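Local coordinates for protein alpha-amylase (PDB 6AZ5) that probably binds starch and related alpha-glucans as a family 41 carbohydrate-binding module of a surface-anchored gut bacterial amylase, at residues P1-Y10 with V49-G60. Residues are numbered along the deposited sequence; the frame is centred on the assembly and turned at random.
Sequences PDHTFTIYYY and VTWFKQTITVAG
Strands 3-10 and 49-58 run antiparallel in the beta-sheet framework of this CBM41 module. Paired backbone bonds join His3 to Val58, Phe5 to Ile56 and Tyr9 to Phe52; the His3 N to Val58 O bond, 2.8 Å, is almost straight. Ile7 N also bonds to Gln54 O at 3.0 Å. On the buried face Ile56 lies over the Phe5 ring, its CB 4.2 Å from the ring centroid in a CH-pi contact. With CG wedged between backbone N and carbonyl carbon (chi1 60°), the Phe5 ring leans across to its neighbour. On the other face Thr4 OG1 and Thr57 OG1 share a hydrogen bond of 2.9 Å. Past Tyr9, Tyr10 CB sits over the six-membered ring of Trp51, 3.8 Å from its centroid, and the Tyr10 ring turns an edge to that face, while Tyr8 CB touches Trp51 CE3 at 3.5 Å. Trp51 NE1 hydrogen-bonds to Asp44 OD2. A serine in place of Trp51 would probably leave Tyr8 and Tyr10 without the surface they pack on and Asp44 without its indole N-H partner. Strand 3-10 also pairs, in parallel, with strand 99-103, and strand 49-58, antiparallel, with strand 35-44, placing both inside the sheet.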
loop_
_atom_site.group_PDB
_atom_site.type_symbol
_atom_site.label_atom_id
_atom_site.label_comp_id
_atom_site.label_asym_id
_atom_site.label_seq_id
_atom_site.Cartn_x
_atom_site.Cartn_y
_atom_site.Cartn_z
ATOM N N PRO A 1 -0.261 -13.045 -19.051
ATOM C CA PRO A 1 -0.622 -13.508 -17.706
ATOM C C PRO A 1 -0.535 -12.397 -16.659
ATOM O O PRO A 1 0.301 -11.500 -16.778
ATOM C CB PRO A 1 0.409 -14.604 -17.425
ATOM C CG PRO A 1 1.589 -14.210 -18.244
ATOM C CD PRO A 1 1.027 -13.603 -19.498
ATOM N N ASP A 2 -1.396 -12.472 -15.646
ATOM C CA ASP A 2 -1.498 -11.440 -14.615
ATOM C C ASP A 2 -0.198 -11.236 -13.855
ATOM O O ASP A 2 0.658 -12.117 -13.811
ATOM C CB ASP A 2 -2.609 -11.782 -13.617
ATOM C CG ASP A 2 -3.982 -11.778 -14.251
ATOM O OD1 ASP A 2 -4.110 -11.226 -15.367
ATOM O OD2 ASP A 2 -4.932 -12.316 -13.637
ATOM N N HIS A 3 -0.062 -10.059 -13.257
ATOM C CA HIS A 3 1.080 -9.756 -12.410
ATOM C C HIS A 3 0.628 -9.358 -11.007
ATOM O O HIS A 3 -0.211 -8.471 -10.840
ATOM C CB HIS A 3 1.923 -8.641 -13.024
ATOM C CG HIS A 3 2.971 -8.112 -12.101
ATOM N ND1 HIS A 3 4.085 -8.847 -11.745
ATOM C CD2 HIS A 3 3.064 -6.941 -11.433
ATOM C CE1 HIS A 3 4.822 -8.139 -10.909
ATOM N NE2 HIS A 3 4.233 -6.979 -10.705
ATOM N N THR A 4 1.193 -10.013 -9.999
ATOM C CA THR A 4 0.869 -9.708 -8.607
ATOM C C THR A 4 2.060 -9.073 -7.890
ATOM O O THR A 4 3.183 -9.566 -7.979
ATOM C CB THR A 4 0.431 -10.972 -7.841
ATOM O OG1 THR A 4 -0.805 -11.454 -8.377
ATOM C CG2 THR A 4 0.232 -10.665 -6.366
ATOM N N PHE A 5 1.818 -7.968 -7.190
ATOM C CA PHE A 5 2.845 -7.377 -6.351
ATOM C C PHE A 5 2.346 -7.248 -4.918
ATOM O O PHE A 5 1.150 -7.282 -4.659
ATOM C CB PHE A 5 3.286 -6.012 -6.889
ATOM C CG PHE A 5 2.178 -4.997 -6.982
ATOM C CD1 PHE A 5 1.404 -4.897 -8.130
ATOM C CD2 PHE A 5 1.928 -4.125 -5.933
ATOM C CE1 PHE A 5 0.390 -3.955 -8.224
ATOM C CE2 PHE A 5 0.913 -3.184 -6.018
ATOM C CZ PHE A 5 0.145 -3.098 -7.166
ATOM N N THR A 6 3.285 -7.120 -3.994
ATOM C CA THR A 6 2.968 -6.913 -2.594
ATOM C C THR A 6 3.198 -5.448 -2.256
ATOM O O THR A 6 4.139 -4.831 -2.757
ATOM C CB THR A 6 3.835 -7.807 -1.685
ATOM O OG1 THR A 6 3.634 -9.180 -2.039
ATOM C CG2 THR A 6 3.477 -7.610 -0.228
ATOM N N ILE A 7 2.336 -4.879 -1.427
ATOM C CA ILE A 7 2.581 -3.529 -0.952
ATOM C C ILE A 7 2.453 -3.454 0.567
ATOM O O ILE A 7 1.439 -3.849 1.151
ATOM C CB ILE A 7 1.647 -2.501 -1.649
ATOM C CG1 ILE A 7 1.768 -1.133 -0.985
ATOM C CG2 ILE A 7 0.207 -2.970 -1.646
ATOM C CD1 ILE A 7 1.299 -0.003 -1.882
ATOM N N TYR A 8 3.527 -2.981 1.195
ATOM C CA TYR A 8 3.576 -2.756 2.634
ATOM C C TYR A 8 3.251 -1.305 2.951
ATOM O O TYR A 8 3.650 -0.406 2.211
ATOM C CB TYR A 8 4.956 -3.084 3.201
ATOM C CG TYR A 8 5.437 -4.500 2.989
ATOM C CD1 TYR A 8 4.559 -5.570 2.988
ATOM C CD2 TYR A 8 6.789 -4.763 2.805
ATOM C CE1 TYR A 8 5.015 -6.867 2.805
ATOM C CE2 TYR A 8 7.251 -6.051 2.618
ATOM C CZ TYR A 8 6.361 -7.098 2.614
ATOM O OH TYR A 8 6.820 -8.380 2.428
ATOM N N TYR A 9 2.547 -1.079 4.060
ATOM C CA TYR A 9 2.212 0.278 4.491
ATOM C C TYR A 9 2.503 0.503 5.970
ATOM O O TYR A 9 2.143 -0.309 6.824
ATOM C CB TYR A 9 0.742 0.585 4.202
ATOM C CG TYR A 9 0.237 1.877 4.807
ATOM C CD1 TYR A 9 0.630 3.110 4.297
ATOM C CD2 TYR A 9 -0.649 1.866 5.882
ATOM C CE1 TYR A 9 0.165 4.297 4.847
ATOM C CE2 TYR A 9 -1.123 3.047 6.435
ATOM C CZ TYR A 9 -0.712 4.260 5.914
ATOM O OH TYR A 9 -1.179 5.435 6.462
ATOM N N TYR A 10 3.165 1.610 6.273
ATOM C CA TYR A 10 3.460 1.927 7.659
ATOM C C TYR A 10 2.909 3.292 8.043
ATOM O O TYR A 10 3.048 4.269 7.305
ATOM C CB TYR A 10 4.967 1.883 7.927
ATOM C CG TYR A 10 5.329 2.302 9.333
ATOM C CD1 TYR A 10 5.260 1.400 10.386
ATOM C CD2 TYR A 10 5.734 3.604 9.610
ATOM C CE1 TYR A 10 5.584 1.783 11.678
ATOM C CE2 TYR A 10 6.061 3.995 10.900
ATOM C CZ TYR A 10 5.983 3.082 11.926
ATOM O OH TYR A 10 6.308 3.466 13.208
ATOM N N VAL A 49 9.739 -2.542 13.254
ATOM C CA VAL A 49 8.365 -2.060 13.130
ATOM C C VAL A 49 7.507 -3.074 12.363
ATOM O O VAL A 49 8.031 -3.977 11.707
ATOM C CB VAL A 49 8.297 -0.705 12.411
ATOM C CG1 VAL A 49 9.068 0.349 13.193
ATOM C CG2 VAL A 49 8.835 -0.831 10.986
ATOM N N THR A 50 6.189 -2.920 12.441
ATOM C CA THR A 50 5.280 -3.814 11.724
ATOM C C THR A 50 4.524 -3.078 10.617
ATOM O O THR A 50 3.981 -1.994 10.834
ATOM C CB THR A 50 4.274 -4.475 12.686
ATOM O OG1 THR A 50 4.991 -5.225 13.674
ATOM C CG2 THR A 50 3.342 -5.413 11.934
ATOM N N TRP A 51 4.505 -3.669 9.427
ATOM C CA TRP A 51 3.801 -3.086 8.289
ATOM C C TRP A 51 2.454 -3.764 8.061
ATOM O O TRP A 51 2.303 -4.949 8.341
ATOM C CB TRP A 51 4.630 -3.211 7.006
ATOM C CG TRP A 51 5.991 -2.585 7.031
ATOM C CD1 TRP A 51 7.094 -3.033 7.705
ATOM C CD2 TRP A 51 6.408 -1.427 6.302
ATOM N NE1 TRP A 51 8.166 -2.205 7.459
ATOM C CE2 TRP A 51 7.770 -1.212 6.599
ATOM C CE3 TRP A 51 5.761 -0.539 5.438
ATOM C CZ2 TRP A 51 8.491 -0.156 6.060
ATOM C CZ3 TRP A 51 6.479 0.510 4.903
ATOM C CH2 TRP A 51 7.829 0.695 5.215
ATOM N N PHE A 52 1.483 -3.012 7.544
ATOM C CA PHE A 52 0.308 -3.621 6.920
ATOM C C PHE A 52 0.754 -4.236 5.597
ATOM O O PHE A 52 1.600 -3.672 4.912
ATOM C CB PHE A 52 -0.804 -2.592 6.657
ATOM C CG PHE A 52 -1.423 -2.018 7.901
ATOM C CD1 PHE A 52 -0.904 -0.872 8.482
ATOM C CD2 PHE A 52 -2.535 -2.615 8.479
ATOM C CE1 PHE A 52 -1.475 -0.337 9.620
ATOM C CE2 PHE A 52 -3.109 -2.088 9.618
ATOM C CZ PHE A 52 -2.579 -0.947 10.190
ATOM N N LYS A 53 0.194 -5.378 5.215
ATOM C CA LYS A 53 0.526 -5.916 3.904
ATOM C C LYS A 53 -0.711 -6.378 3.152
ATOM O O LYS A 53 -1.735 -6.709 3.751
ATOM C CB LYS A 53 1.530 -7.069 4.028
ATOM C CG LYS A 53 0.907 -8.443 4.111
ATOM C CD LYS A 53 1.958 -9.532 4.275
ATOM C CE LYS A 53 1.301 -10.881 4.564
ATOM N NZ LYS A 53 2.290 -11.876 5.053
ATOM N N GLN A 54 -0.605 -6.371 1.828
ATOM C CA GLN A 54 -1.594 -6.999 0.966
ATOM C C GLN A 54 -0.969 -7.258 -0.397
ATOM O O GLN A 54 0.051 -6.660 -0.743
ATOM C CB GLN A 54 -2.837 -6.128 0.827
ATOM C CG GLN A 54 -2.599 -4.801 0.135
ATOM C CD GLN A 54 -3.891 -4.037 -0.092
ATOM O OE1 GLN A 54 -4.832 -4.549 -0.698
ATOM N NE2 GLN A 54 -3.949 -2.812 0.414
ATOM N N THR A 55 -1.564 -8.163 -1.161
ATOM C CA THR A 55 -1.114 -8.393 -2.523
ATOM C C THR A 55 -2.149 -7.846 -3.493
ATOM O O THR A 55 -3.341 -7.823 -3.202
ATOM C CB THR A 55 -0.878 -9.878 -2.812
ATOM O OG1 THR A 55 -2.091 -10.599 -2.575
ATOM C CG2 THR A 55 0.220 -10.431 -1.917
ATOM N N ILE A 56 -1.688 -7.386 -4.643
ATOM C CA ILE A 56 -2.581 -6.756 -5.590
ATOM C C ILE A 56 -2.247 -7.248 -6.991
ATOM O O ILE A 56 -1.082 -7.313 -7.377
ATOM C CB ILE A 56 -2.491 -5.220 -5.491
ATOM C CG1 ILE A 56 -3.193 -4.752 -4.207
ATOM C CG2 ILE A 56 -3.119 -4.570 -6.697
ATOM C CD1 ILE A 56 -3.041 -3.283 -3.903
ATOM N N THR A 57 -3.279 -7.633 -7.729
ATOM C CA THR A 57 -3.102 -8.228 -9.041
ATOM C C THR A 57 -3.511 -7.243 -10.122
ATOM O O THR A 57 -4.606 -6.681 -10.071
ATOM C CB THR A 57 -3.934 -9.519 -9.185
ATOM O OG1 THR A 57 -3.532 -10.461 -8.186
ATOM C CG2 THR A 57 -3.749 -10.131 -10.564
ATOM N N VAL A 58 -2.621 -7.026 -11.086
ATOM C CA VAL A 58 -2.948 -6.246 -12.273
ATOM C C VAL A 58 -2.755 -7.094 -13.531
ATOM O O VAL A 58 -2.047 -8.102 -13.508
ATOM C CB VAL A 58 -2.087 -4.971 -12.376
ATOM C CG1 VAL A 58 -2.471 -3.985 -11.292
ATOM C CG2 VAL A 58 -0.610 -5.313 -12.295
ATOM N N ALA A 59 -3.406 -6.694 -14.620
ATOM C CA ALA A 59 -3.188 -7.333 -15.911
ATOM C C ALA A 59 -1.731 -7.157 -16.320
ATOM O O ALA A 59 -1.100 -6.156 -15.965
ATOM C CB ALA A 59 -4.112 -6.747 -16.963
ATOM N N GLY A 60 -1.202 -8.131 -17.059
ATOM C CA GLY A 60 0.181 -8.098 -17.508
ATOM C C GLY A 60 0.501 -6.875 -18.346
ATOM O O GLY A 60 1.582 -6.297 -18.237
#